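Local coordinates for p800 reaction center core protein (PDB 5V8K) that forms the homodimeric core of a photosynthetic reaction center, holding bacteriochlorophylls, chlorophyll-type cofactors and a 4Fe-4S cluster for light-driven electron transfer, at residues Asp78-Phe81 and Val82-His86; Thr392-Pro395 and Met396-Val400; Asp439-Tyr442 and Leu443-Phe447. All coordinates share one frame; numbering follows the deposited sequence.

Along the chain the three contacts follow one another in order, each contained in a single helix: interaction 1 in helix 77-97, interaction 2 in helix 376-401 and interaction 3 in helix 437-447. Interaction 1 stands apart, its centre about 45 Å from that of interaction 2 and about 41 Å from that of interaction 3, across the centre of the chain. Interactions 2 and 3 have centres about 8 Å apart, and their helices pack directly, Pro395 against Ala444 and Gln440. The separation is consistent with the division of labour in type I reaction centers, where early helices carry antenna pigments and late ones the electron-transfer cofactors. In all three, neighbouring turns of a helix shape a pigment site.

Interaction 1 of 3, residues Asp78-Phe81 and Val82-His86; sequences DALF and VARMH. With GBF (Bacteriochlorophyll g), chain J.
Met85 lies across the ring of Phe81, one helical turn further on, and meets its face through a methylene and not through the sulfur. Met85 CG stands 3.8 Å from the centroid of the Phe81 ring and only 16° off the ring normal, a CH-pi contact shifted somewhat toward the rim. SD of Met85 takes an oblique position, 4.5 Å from the same Phe81 centroid, which makes the pair a Met-aromatic contact as well. With its CG anti to the backbone N (chi1 173°), Phe81 carries its ring to the carbonyl side, where the next turn can reach it, while Met85 is folded at both chi2 and chi3. Leu80 and Arg84 repeat the same four-residue spacing with a different orientation: the guanidinium of Arg84 lays one face over Leu80, with Leu80 CB beneath its centre, and Arg84 NH2 comes 3.6 Å from Leu80 CD1. The polar end of Arg84 serves another bacteriochlorophyll g, whose OBD accepts a hydrogen bond from NE.

The third such pair holds a feature familiar from transmembrane pigment proteins, a histidine that is axial ligand to a chlorin; here it is also steadied by its own helix. His86 ND1 donates to Val82 O at 2.7 Å, nearly straight (168°) and with that oxygen in the imidazole plane. The same oxygen accepts from the backbone N of His86, the two donors arriving from opposite faces of the carbonyl plane. With the proton on ND1, His86 NE2 is turned to the bacteriochlorophyll g and lies 2.5 Å from its magnesium. Val82 supports the macrocycle too, its CG1 lying 3.8 Å from the pigment's CMA methyl. Val36 and Ser37 of helix 18-39 pack against His86.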
loop_
_atom_site.group_PDB
_atom_site.type_symbol
_atom_site.label_atom_id
_atom_site.label_comp_id
_atom_site.label_asym_id
_atom_site.label_seq_id
_atom_site.Cartn_x
_atom_site.Cartn_y
_atom_site.Cartn_z
ATOM N N ASP A 78 36.929 -24.826 13.756
ATOM C CA ASP A 78 36.026 -25.723 13.041
ATOM C C ASP A 78 35.256 -24.976 11.948
ATOM O O ASP A 78 35.166 -25.439 10.805
ATOM C CB ASP A 78 35.034 -26.355 14.022
ATOM C CG ASP A 78 35.640 -27.430 14.883
ATOM O OD1 ASP A 78 36.698 -27.999 14.531
ATOM O OD2 ASP A 78 35.006 -27.735 15.913
ATOM N N ALA A 79 34.675 -23.822 12.302
ATOM C CA ALA A 79 33.895 -23.048 11.344
ATOM C C ALA A 79 34.742 -22.648 10.142
ATOM O O ALA A 79 34.294 -22.754 8.992
ATOM C CB ALA A 79 33.309 -21.803 12.027
ATOM N N LEU A 80 35.978 -22.199 10.391
ATOM C CA LEU A 80 36.854 -21.788 9.296
ATOM C C LEU A 80 37.258 -22.981 8.441
ATOM O O LEU A 80 37.276 -22.889 7.216
ATOM C CB LEU A 80 38.088 -21.063 9.836
ATOM C CG LEU A 80 37.852 -19.711 10.512
ATOM C CD1 LEU A 80 39.180 -19.169 10.998
ATOM C CD2 LEU A 80 37.240 -18.733 9.568
ATOM N N PHE A 81 37.583 -24.111 9.052
ATOM C CA PHE A 81 37.915 -25.267 8.235
ATOM C C PHE A 81 36.738 -25.655 7.351
ATOM O O PHE A 81 36.906 -25.928 6.161
ATOM C CB PHE A 81 38.334 -26.447 9.109
ATOM C CG PHE A 81 38.533 -27.740 8.344
ATOM C CD1 PHE A 81 39.696 -27.975 7.614
ATOM C CD2 PHE A 81 37.564 -28.724 8.377
ATOM C CE1 PHE A 81 39.887 -29.180 6.927
ATOM C CE2 PHE A 81 37.739 -29.921 7.687
ATOM C CZ PHE A 81 38.903 -30.145 6.967
ATOM N N VAL A 82 35.533 -25.677 7.910
ATOM C CA VAL A 82 34.356 -25.983 7.098
ATOM C C VAL A 82 34.185 -24.944 5.995
ATOM O O VAL A 82 33.909 -25.282 4.835
ATOM C CB VAL A 82 33.105 -26.086 7.985
ATOM C CG1 VAL A 82 31.831 -26.251 7.122
ATOM C CG2 VAL A 82 33.217 -27.266 8.930
ATOM N N ALA A 83 34.337 -23.667 6.327
ATOM C CA ALA A 83 34.086 -22.640 5.325
ATOM C C ALA A 83 35.105 -22.711 4.194
ATOM O O ALA A 83 34.744 -22.557 3.022
ATOM C CB ALA A 83 34.096 -21.263 5.974
ATOM N N ARG A 84 36.376 -22.971 4.520
ATOM C CA ARG A 84 37.434 -22.981 3.515
ATOM C C ARG A 84 37.356 -24.208 2.627
ATOM O O ARG A 84 37.664 -24.134 1.435
ATOM C CB ARG A 84 38.789 -22.916 4.197
ATOM C CG ARG A 84 39.077 -21.588 4.803
ATOM C CD ARG A 84 40.255 -21.672 5.794
ATOM N NE ARG A 84 40.358 -20.381 6.443
ATOM C CZ ARG A 84 41.175 -20.096 7.440
ATOM N NH1 ARG A 84 41.967 -21.027 7.919
ATOM N NH2 ARG A 84 41.171 -18.881 7.957
ATOM N N MET A 85 36.955 -25.347 3.175
ATOM C CA MET A 85 36.767 -26.512 2.323
ATOM C C MET A 85 35.591 -26.334 1.370
ATOM O O MET A 85 35.636 -26.825 0.241
ATOM C CB MET A 85 36.588 -27.763 3.181
ATOM C CG MET A 85 37.794 -28.073 4.069
ATOM S SD MET A 85 39.048 -28.968 3.176
ATOM C CE MET A 85 39.845 -27.767 2.155
ATOM N N HIS A 86 34.524 -25.664 1.803
ATOM C CA HIS A 86 33.407 -25.444 0.889
ATOM C C HIS A 86 33.750 -24.432 -0.183
ATOM O O HIS A 86 33.207 -24.508 -1.294
ATOM C CB HIS A 86 32.159 -24.998 1.647
ATOM C CG HIS A 86 31.502 -26.123 2.346
ATOM N ND1 HIS A 86 31.939 -26.603 3.563
ATOM C CD2 HIS A 86 30.507 -26.939 1.952
ATOM C CE1 HIS A 86 31.192 -27.631 3.912
ATOM N NE2 HIS A 86 30.320 -27.853 2.953
HETATM MG MG GBF J . 28.841 -29.807 2.968
HETATM C CHA GBF J . 26.825 -28.502 5.524
HETATM C CHB GBF J . 30.396 -31.700 5.221
HETATM C CHC GBF J . 30.369 -31.281 0.274
HETATM C CHD GBF J . 26.658 -28.119 0.663
HETATM N NA GBF J . 28.776 -29.928 4.937
HETATM C C1A GBF J . 27.980 -29.399 5.875
HETATM C C2A GBF J . 28.039 -29.980 7.259
HETATM C C3A GBF J . 29.402 -30.650 7.171
HETATM C C4A GBF J . 29.527 -30.772 5.674
HETATM C CMA GBF J . 30.562 -29.813 7.749
HETATM C CAA GBF J . 26.955 -30.959 7.726
HETATM C CBA GBF J . 26.716 -32.094 6.751
HETATM C CGA GBF J . 25.909 -31.678 5.555
HETATM O O1A GBF J . 24.846 -31.083 5.665
HETATM O O2A GBF J . 26.158 -32.413 4.347
HETATM N NB GBF J . 30.145 -31.362 2.784
HETATM C C1B GBF J . 30.743 -31.988 3.814
HETATM C C2B GBF J . 31.570 -32.983 3.323
HETATM C C3B GBF J . 31.569 -32.856 1.944
HETATM C C4B GBF J . 30.707 -31.769 1.641
HETATM C CMB GBF J . 32.336 -33.998 4.135
HETATM C CAB GBF J . 32.373 -33.783 1.110
HETATM C CBB GBF J . 32.611 -33.752 -0.172
HETATM N NC GBF J . 28.547 -29.731 0.941
HETATM C C1C GBF J . 29.286 -30.323 0.009
HETATM C C2C GBF J . 29.159 -30.129 -1.459
HETATM C C3C GBF J . 28.041 -29.213 -1.190
HETATM C C4C GBF J . 27.719 -29.012 0.153
HETATM C CMC GBF J . 30.411 -29.447 -2.008
HETATM C CAC GBF J . 27.288 -28.510 -2.269
HETATM C CBC GBF J . 27.578 -28.701 -3.747
HETATM N ND GBF J . 27.198 -28.638 2.956
HETATM C C1D GBF J . 26.399 -27.999 2.109
HETATM C C2D GBF J . 25.161 -27.100 2.625
HETATM C C3D GBF J . 25.499 -27.430 3.938
HETATM C C4D GBF J . 26.621 -28.274 4.156
HETATM C CMD GBF J . 24.081 -26.287 1.990
HETATM C CAD GBF J . 24.974 -27.084 5.282
HETATM O OBD GBF J . 23.981 -26.417 5.697
HETATM C CBD GBF J . 25.882 -27.684 6.329
HETATM C CGD GBF J . 26.490 -26.647 7.210
HETATM O O1D GBF J . 27.061 -25.630 6.851
HETATM O O2D GBF J . 26.404 -26.828 8.613
HETATM C CED GBF J . 26.907 -25.688 9.301
HETATM C C1 GBF J . 25.692 -31.898 3.116
HETATM C C2 GBF J . 26.574 -32.374 1.978
HETATM C C3 GBF J . 26.551 -33.638 1.563
HETATM C C4 GBF J . 25.631 -34.584 2.250
HETATM C C5 GBF J . 27.458 -34.097 0.438
HETATM C C6 GBF J . 28.330 -35.274 0.875
HETATM C C7 GBF J . 29.305 -35.653 -0.228
HETATM C C8 GBF J . 29.566 -36.932 -0.565
HETATM C C9 GBF J . 30.541 -37.255 -1.677
HETATM C C10 GBF J . 28.893 -38.081 0.122
#

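Interaction 2 of 3, residues Thr392-Pro395 and Met396-Val400. With GBF (Bacteriochlorophyll g), chain T.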
loop_
_atom_site.group_PDB
_atom_site.type_symbol
_atom_site.label_atom_id
_atom_site.label_comp_id
_atom_site.label_asym_id
_atom_site.label_seq_id
_atom_site.Cartn_x
_atom_site.Cartn_y
_atom_site.Cartn_z
ATOM N N THR A 392 -5.479 -18.285 -3.782
ATOM C CA THR A 392 -4.285 -18.375 -4.618
ATOM C C THR A 392 -4.488 -19.334 -5.787
ATOM O O THR A 392 -3.995 -19.097 -6.890
ATOM C CB THR A 392 -3.083 -18.813 -3.759
ATOM O OG1 THR A 392 -2.868 -17.851 -2.720
ATOM C CG2 THR A 392 -1.846 -18.858 -4.602
ATOM N N MET A 393 -5.202 -20.425 -5.568
ATOM C CA MET A 393 -5.420 -21.385 -6.646
ATOM C C MET A 393 -6.281 -20.826 -7.791
ATOM O O MET A 393 -6.294 -21.429 -8.881
ATOM C CB MET A 393 -6.098 -22.658 -6.119
ATOM C CG MET A 393 -5.199 -23.644 -5.370
ATOM S SD MET A 393 -5.972 -25.282 -5.250
ATOM C CE MET A 393 -7.289 -24.924 -4.095
ATOM N N VAL A 394 -6.999 -19.714 -7.590
ATOM C CA VAL A 394 -7.857 -19.175 -8.667
ATOM C C VAL A 394 -6.973 -18.769 -9.850
ATOM O O VAL A 394 -7.183 -19.280 -10.955
ATOM C CB VAL A 394 -8.750 -18.010 -8.178
ATOM C CG1 VAL A 394 -9.408 -17.269 -9.331
ATOM C CG2 VAL A 394 -9.851 -18.556 -7.235
ATOM N N PRO A 395 -5.971 -17.894 -9.684
ATOM C CA PRO A 395 -5.062 -17.649 -10.817
ATOM C C PRO A 395 -4.277 -18.889 -11.254
ATOM O O PRO A 395 -3.979 -19.022 -12.449
ATOM C CB PRO A 395 -4.122 -16.532 -10.323
ATOM C CG PRO A 395 -4.284 -16.469 -8.840
ATOM C CD PRO A 395 -5.686 -17.025 -8.540
ATOM N N MET A 396 -3.984 -19.822 -10.346
ATOM C CA MET A 396 -3.220 -21.017 -10.713
ATOM C C MET A 396 -3.998 -21.906 -11.680
ATOM O O MET A 396 -3.443 -22.405 -12.669
ATOM C CB MET A 396 -2.823 -21.807 -9.466
ATOM C CG MET A 396 -1.920 -21.031 -8.535
ATOM S SD MET A 396 -1.475 -21.920 -7.023
ATOM C CE MET A 396 -0.442 -23.129 -7.775
ATOM N N TRP A 397 -5.280 -22.141 -11.400
ATOM C CA TRP A 397 -6.038 -22.992 -12.303
ATOM C C TRP A 397 -6.398 -22.271 -13.598
ATOM O O TRP A 397 -6.591 -22.930 -14.625
ATOM C CB TRP A 397 -7.277 -23.559 -11.621
ATOM C CG TRP A 397 -6.913 -24.625 -10.625
ATOM C CD1 TRP A 397 -6.990 -24.531 -9.264
ATOM C CD2 TRP A 397 -6.406 -25.942 -10.904
ATOM N NE1 TRP A 397 -6.589 -25.696 -8.684
ATOM C CE2 TRP A 397 -6.231 -26.590 -9.661
ATOM C CE3 TRP A 397 -6.094 -26.641 -12.074
ATOM C CZ2 TRP A 397 -5.715 -27.890 -9.551
ATOM C CZ3 TRP A 397 -5.609 -27.960 -11.962
ATOM C CH2 TRP A 397 -5.420 -28.558 -10.702
ATOM N N ARG A 398 -6.375 -20.940 -13.603
ATOM C CA ARG A 398 -6.526 -20.213 -14.860
ATOM C C ARG A 398 -5.278 -20.331 -15.749
ATOM O O ARG A 398 -5.404 -20.435 -16.976
ATOM C CB ARG A 398 -6.874 -18.751 -14.560
ATOM C CG ARG A 398 -8.312 -18.561 -13.988
ATOM C CD ARG A 398 -8.511 -17.148 -13.498
ATOM N NE ARG A 398 -8.567 -16.178 -14.585
ATOM C CZ ARG A 398 -8.938 -14.909 -14.416
ATOM N NH1 ARG A 398 -9.290 -14.495 -13.215
ATOM N NH2 ARG A 398 -9.032 -14.061 -15.446
ATOM N N MET A 399 -4.068 -20.318 -15.159
ATOM C CA MET A 399 -2.842 -20.653 -15.892
ATOM C C MET A 399 -3.003 -21.961 -16.630
ATOM O O MET A 399 -2.687 -22.065 -17.823
ATOM C CB MET A 399 -1.631 -20.771 -14.939
ATOM C CG MET A 399 -0.936 -19.496 -14.565
ATOM S SD MET A 399 0.674 -19.806 -13.691
ATOM C CE MET A 399 0.214 -20.327 -12.053
ATOM N N VAL A 400 -3.511 -22.970 -15.924
ATOM C CA VAL A 400 -3.595 -24.326 -16.454
ATOM C C VAL A 400 -4.636 -24.431 -17.564
ATOM O O VAL A 400 -4.385 -25.058 -18.596
ATOM C CB VAL A 400 -3.897 -25.309 -15.313
ATOM C CG1 VAL A 400 -4.129 -26.713 -15.867
ATOM C CG2 VAL A 400 -2.761 -25.297 -14.300
HETATM MG MG GBF T . 0.025 -30.409 -9.883
HETATM C CHA GBF T . 0.595 -31.994 -12.961
HETATM C CHB GBF T . -1.486 -27.952 -11.498
HETATM C CHC GBF T . -0.904 -29.401 -6.760
HETATM C CHD GBF T . 1.643 -33.274 -8.356
HETATM N NA GBF T . -0.369 -30.050 -11.787
HETATM C C1A GBF T . -0.162 -30.709 -12.930
HETATM C C2A GBF T . -0.814 -30.248 -14.185
HETATM C C3A GBF T . -0.961 -28.789 -13.739
HETATM C C4A GBF T . -0.933 -28.940 -12.250
HETATM C CMA GBF T . 0.177 -27.883 -14.197
HETATM C CAA GBF T . -2.110 -31.030 -14.506
HETATM C CBA GBF T . -3.253 -30.775 -13.524
HETATM C CGA GBF T . -4.482 -31.520 -14.002
HETATM O O1A GBF T . -4.851 -31.413 -15.167
HETATM O O2A GBF T . -5.472 -31.810 -12.980
HETATM N NB GBF T . -1.228 -28.939 -9.216
HETATM C C1B GBF T . -1.630 -27.918 -10.012
HETATM C C2B GBF T . -2.319 -27.019 -9.232
HETATM C C3B GBF T . -2.170 -27.433 -7.920
HETATM C C4B GBF T . -1.359 -28.593 -7.934
HETATM C CMB GBF T . -3.090 -25.818 -9.736
HETATM C CAB GBF T . -2.829 -26.691 -6.838
HETATM C CBB GBF T . -3.062 -27.081 -5.604
HETATM N NC GBF T . 0.308 -31.195 -8.013
HETATM C C1C GBF T . -0.093 -30.642 -6.872
HETATM C C2C GBF T . 0.256 -31.143 -5.513
HETATM C C3C GBF T . 0.926 -32.272 -6.139
HETATM C C4C GBF T . 0.979 -32.264 -7.527
HETATM C CMC GBF T . 1.295 -30.185 -4.874
HETATM C CAC GBF T . 1.563 -33.314 -5.309
HETATM C CBC GBF T . 1.464 -33.265 -3.805
HETATM N ND GBF T . 0.872 -32.176 -10.371
HETATM C C1D GBF T . 1.515 -33.204 -9.820
HETATM C C2D GBF T . 2.163 -34.378 -10.737
HETATM C C3D GBF T . 1.690 -33.738 -11.887
HETATM C C4D GBF T . 0.984 -32.507 -11.719
HETATM C CMD GBF T . 2.912 -35.634 -10.486
HETATM C CAD GBF T . 1.637 -34.066 -13.330
HETATM O OBD GBF T . 2.256 -34.929 -14.037
HETATM C CBD GBF T . 1.048 -32.884 -14.057
HETATM C CGD GBF T . 2.030 -32.121 -14.900
HETATM O O1D GBF T . 2.694 -31.195 -14.467
HETATM O O2D GBF T . 2.248 -32.466 -16.272
HETATM C CED GBF T . 3.616 -32.497 -16.679
HETATM C C1 GBF T . -6.847 -32.059 -13.257
HETATM C C2 GBF T . -7.597 -31.628 -12.022
HETATM C C3 GBF T . -7.659 -32.388 -10.918
HETATM C C4 GBF T . -6.996 -33.731 -10.857
HETATM C C5 GBF T . -8.411 -31.883 -9.706
#
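Met393 and Trp397 run side by side, pointing the same way, and form the tight part of this turn. The sulfur reaches the rim of the indole: Trp397 NE1 makes a weak hydrogen bond to Met393 SD at 3.5 Å, while SD sits at the edge of the five-membered ring in a Met-aromatic contact. Both then press on the bacteriochlorophyll g. Its CMB methyl lies over the centre of one indole face, 3.2 Å from Trp397 CE2, and its CBB comes 3.4 Å from Met393 SD. Away from the pigment the packing is looser, though still buried: on one side of the helix Met396 SD approaches Thr392 CG2 at 3.9 Å, and on another Val394 CG1 stays 4.3 Å from Arg398 CD. Bent at chi3 (70°), Arg398 sends its guanidinium to the second subunit, where it meets Glu548 in a salt bridge and the carbonyl of Ser545. Pro395, whose nitrogen has no hydrogen to give the preceding turn, kinks the helix here. Around this kink pack three helices: 437-447 on Pro395, 258-291 on Met396 and Met399, and 311-344 on Val394 and Trp397.

Interaction 3 of 3, residues Asp439-Tyr442 and Leu443-Phe447. With AOH (8(1)-OH-Chlorophyll aF), chain E.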
loop_
_atom_site.group_PDB
_atom_site.type_symbol
_atom_site.label_atom_id
_atom_site.label_comp_id
_atom_site.label_asym_id
_atom_site.label_seq_id
_atom_site.Cartn_x
_atom_site.Cartn_y
_atom_site.Cartn_z
ATOM N N ASP A 439 0.755 -13.572 -16.759
ATOM C CA ASP A 439 0.152 -12.547 -15.917
ATOM C C ASP A 439 -0.698 -13.179 -14.808
ATOM O O ASP A 439 -0.798 -12.625 -13.715
ATOM C CB ASP A 439 -0.645 -11.583 -16.791
ATOM C CG ASP A 439 0.257 -10.711 -17.695
ATOM O OD1 ASP A 439 1.479 -10.566 -17.398
ATOM O OD2 ASP A 439 -0.249 -10.163 -18.702
ATOM N N GLN A 440 -1.220 -14.387 -15.034
ATOM C CA GLN A 440 -1.869 -15.135 -13.960
ATOM C C GLN A 440 -0.843 -15.742 -13.002
ATOM O O GLN A 440 -1.134 -15.923 -11.815
ATOM C CB GLN A 440 -2.770 -16.227 -14.534
ATOM C CG GLN A 440 -3.988 -15.703 -15.289
ATOM C CD GLN A 440 -4.928 -14.918 -14.377
ATOM O OE1 GLN A 440 -5.347 -15.401 -13.315
ATOM N NE2 GLN A 440 -5.231 -13.691 -14.765
ATOM N N PHE A 441 0.347 -16.083 -13.495
ATOM C CA PHE A 441 1.438 -16.448 -12.597
ATOM C C PHE A 441 1.725 -15.335 -11.596
ATOM O O PHE A 441 1.789 -15.580 -10.390
ATOM C CB PHE A 441 2.698 -16.786 -13.394
ATOM C CG PHE A 441 3.951 -16.736 -12.557
ATOM C CD1 PHE A 441 4.271 -17.778 -11.728
ATOM C CD2 PHE A 441 4.747 -15.619 -12.564
ATOM C CE1 PHE A 441 5.395 -17.739 -10.935
ATOM C CE2 PHE A 441 5.899 -15.536 -11.749
ATOM C CZ PHE A 441 6.230 -16.606 -10.932
ATOM N N TYR A 442 1.904 -14.098 -12.075
ATOM C CA TYR A 442 2.149 -12.986 -11.157
ATOM C C TYR A 442 1.014 -12.855 -10.161
ATOM O O TYR A 442 1.247 -12.552 -8.981
ATOM C CB TYR A 442 2.312 -11.660 -11.905
ATOM C CG TYR A 442 3.375 -11.616 -12.947
ATOM C CD1 TYR A 442 4.650 -12.103 -12.703
ATOM C CD2 TYR A 442 3.110 -11.092 -14.199
ATOM C CE1 TYR A 442 5.603 -12.086 -13.669
ATOM C CE2 TYR A 442 4.091 -11.054 -15.199
ATOM C CZ TYR A 442 5.356 -11.547 -14.913
ATOM O OH TYR A 442 6.354 -11.580 -15.895
ATOM N N LEU A 443 -0.244 -12.998 -10.638
ATOM C CA LEU A 443 -1.369 -12.767 -9.758
ATOM C C LEU A 443 -1.404 -13.823 -8.662
ATOM O O LEU A 443 -1.761 -13.529 -7.520
ATOM C CB LEU A 443 -2.688 -12.754 -10.581
ATOM C CG LEU A 443 -3.995 -12.356 -9.902
ATOM C CD1 LEU A 443 -3.878 -10.944 -9.283
ATOM C CD2 LEU A 443 -5.214 -12.405 -10.825
ATOM N N ALA A 444 -1.030 -15.059 -8.983
ATOM C CA ALA A 444 -0.979 -16.071 -7.935
ATOM C C ALA A 444 0.089 -15.727 -6.890
ATOM O O ALA A 444 -0.132 -15.898 -5.682
ATOM C CB ALA A 444 -0.755 -17.446 -8.541
ATOM N N ILE A 445 1.228 -15.172 -7.328
ATOM C CA ILE A 445 2.250 -14.714 -6.387
ATOM C C ILE A 445 1.672 -13.666 -5.440
ATOM O O ILE A 445 1.902 -13.710 -4.230
ATOM C CB ILE A 445 3.475 -14.163 -7.140
ATOM C CG1 ILE A 445 4.173 -15.270 -7.984
ATOM C CG2 ILE A 445 4.442 -13.507 -6.158
ATOM C CD1 ILE A 445 4.845 -16.388 -7.137
ATOM N N PHE A 446 0.961 -12.678 -5.992
ATOM C CA PHE A 446 0.298 -11.640 -5.194
ATOM C C PHE A 446 -0.677 -12.255 -4.198
ATOM O O PHE A 446 -0.674 -11.915 -3.012
ATOM C CB PHE A 446 -0.499 -10.679 -6.098
ATOM C CG PHE A 446 0.322 -9.655 -6.826
ATOM C CD1 PHE A 446 1.086 -8.741 -6.139
ATOM C CD2 PHE A 446 0.278 -9.579 -8.206
ATOM C CE1 PHE A 446 1.857 -7.759 -6.838
ATOM C CE2 PHE A 446 1.038 -8.629 -8.921
ATOM C CZ PHE A 446 1.834 -7.719 -8.222
ATOM N N PHE A 447 -1.588 -13.097 -4.697
ATOM C CA PHE A 447 -2.623 -13.704 -3.862
ATOM C C PHE A 447 -2.026 -14.581 -2.753
ATOM O O PHE A 447 -2.653 -14.777 -1.698
ATOM C CB PHE A 447 -3.561 -14.552 -4.742
ATOM C CG PHE A 447 -4.638 -13.759 -5.512
ATOM C CD1 PHE A 447 -4.596 -12.381 -5.641
ATOM C CD2 PHE A 447 -5.689 -14.430 -6.094
ATOM C CE1 PHE A 447 -5.594 -11.688 -6.354
ATOM C CE2 PHE A 447 -6.687 -13.736 -6.814
ATOM C CZ PHE A 447 -6.627 -12.362 -6.926
HETATM C C1 AOH E . -13.844 -15.605 -3.757
HETATM C C2 AOH E . -13.904 -14.328 -2.964
HETATM C C3 AOH E . -13.176 -14.096 -1.879
HETATM C C4 AOH E . -12.241 -15.104 -1.342
HETATM C C5 AOH E . -13.376 -12.796 -1.160
HETATM C C6 AOH E . -14.360 -12.948 -0.006
HETATM C C7 AOH E . -14.220 -11.671 0.790
HETATM C C8 AOH E . -14.923 -11.447 1.895
HETATM C C9 AOH E . -15.935 -12.466 2.327
HETATM C C10 AOH E . -14.788 -10.120 2.599
HETATM C C11 AOH E . -13.657 -9.871 3.568
HETATM C C15 AOH E . -12.137 -8.707 5.816
HETATM C C14 AOH E . -13.614 -6.585 5.714
HETATM C C13 AOH E . -13.273 -7.959 5.192
HETATM C C12 AOH E . -13.955 -8.505 4.167
HETATM N NB AOH E . -9.316 -9.003 -3.918
HETATM N ND AOH E . -8.432 -9.534 -7.848
HETATM C C1A AOH E . -10.834 -11.309 -7.151
HETATM C C1B AOH E . -10.358 -9.513 -3.228
HETATM C C1C AOH E . -6.848 -7.422 -4.635
HETATM C C1D AOH E . -7.449 -9.023 -8.602
HETATM C C2A AOH E . -11.858 -12.380 -6.904
HETATM C C2B AOH E . -10.422 -9.026 -1.925
HETATM C C2C AOH E . -5.636 -6.779 -4.845
HETATM C C2D AOH E . -7.521 -9.503 -9.897
HETATM C C3A AOH E . -12.339 -11.874 -5.544
HETATM C C3B AOH E . -9.317 -8.188 -1.820
HETATM C C3C AOH E . -5.334 -6.958 -6.181
HETATM C C3D AOH E . -8.612 -10.366 -9.918
HETATM C C4A AOH E . -11.317 -10.864 -5.090
HETATM C C4B AOH E . -8.650 -8.223 -3.043
HETATM C C4C AOH E . -6.408 -7.712 -6.682
HETATM C C4D AOH E . -9.144 -10.405 -8.630
HETATM C CAA AOH E . -11.239 -13.769 -6.936
HETATM C CAB AOH E . -9.113 -7.468 -0.574
HETATM C CAC AOH E . -4.102 -6.487 -6.825
HETATM C CAD AOH E . -9.330 -11.439 -10.661
HETATM C CBA AOH E . -12.316 -14.844 -7.083
HETATM C CBB AOH E . -8.373 -6.418 -0.372
HETATM C CBC AOH E . -4.304 -5.727 -8.095
HETATM C CBD AOH E . -10.417 -11.968 -9.783
HETATM C CED AOH E . -13.747 -10.327 -10.859
HETATM C CGA AOH E . -12.617 -15.577 -5.810
HETATM C CGD AOH E . -11.766 -11.738 -10.416
HETATM C CHA AOH E . -10.244 -11.255 -8.507
HETATM C CHB AOH E . -11.342 -10.459 -3.817
HETATM C CHC AOH E . -7.460 -7.433 -3.316
HETATM C CHD AOH E . -6.422 -8.098 -8.081
HETATM C CMA AOH E . -13.713 -11.218 -5.607
HETATM C CMB AOH E . -11.445 -9.310 -0.848
HETATM C CMC AOH E . -4.796 -6.063 -3.826
HETATM C CMD AOH E . -6.585 -9.098 -11.000
HETATM N NA AOH E . -10.520 -10.531 -6.119
HETATM N NC AOH E . -7.344 -7.966 -5.754
HETATM O O1 AOH E . -3.233 -7.607 -7.127
HETATM O O1A AOH E . -11.729 -15.988 -5.074
HETATM O O1D AOH E . -12.357 -12.628 -11.002
HETATM O O2A AOH E . -13.790 -15.224 -5.127
HETATM O O2D AOH E . -12.405 -10.447 -10.336
HETATM O OBD AOH E . -9.200 -11.501 -11.933
HETATM MG MG AOH E . -9.055 -9.119 -5.956
HETATM O O HOH W 1 -10.472 -7.290 -6.523
#
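Ile445 climbs past Phe441, one turn earlier, and its longer branch can be followed atom by atom. Ile445 CB rests 3.3 Å from Tyr442 O. Ile445 CG1, anti to the carbonyl carbon (chi1 -64°), passes 3.4 Å from Phe441 O and settles over one face of the Phe441 ring, 22° off the normal, in a CH-pi contact. The tip, Ile445 CD1, ends 4.0 Å from Phe441 CZ, near the rim of that ring. Replacing Phe441 by an alanine is likely to leave CG1 and CD1 of Ile445 without their aromatic floor and open a gap beside Phe280, Met399 and the bound lipid. On the pigment side, Leu443 spreads both methyls against the CMD methyl of 8(1)-OH-chlorophyll aF, with CD2 at 3.6 Å, and lays CG over a face of the Phe447 ring. Phe447 meets the macrocycle with its edge, CZ lying 3.5 Å from the pigment atom ND. The magnesium carries a water, and Ser545 of the second subunit and Arg398 also bond to the pigment. Phe441 and Ile445 thus line the lipid pocket, whereas Leu443 and Phe447 border a chlorophyll site at the dimer interface, consistent with the primary acceptor known from heliobacterial reaction centers.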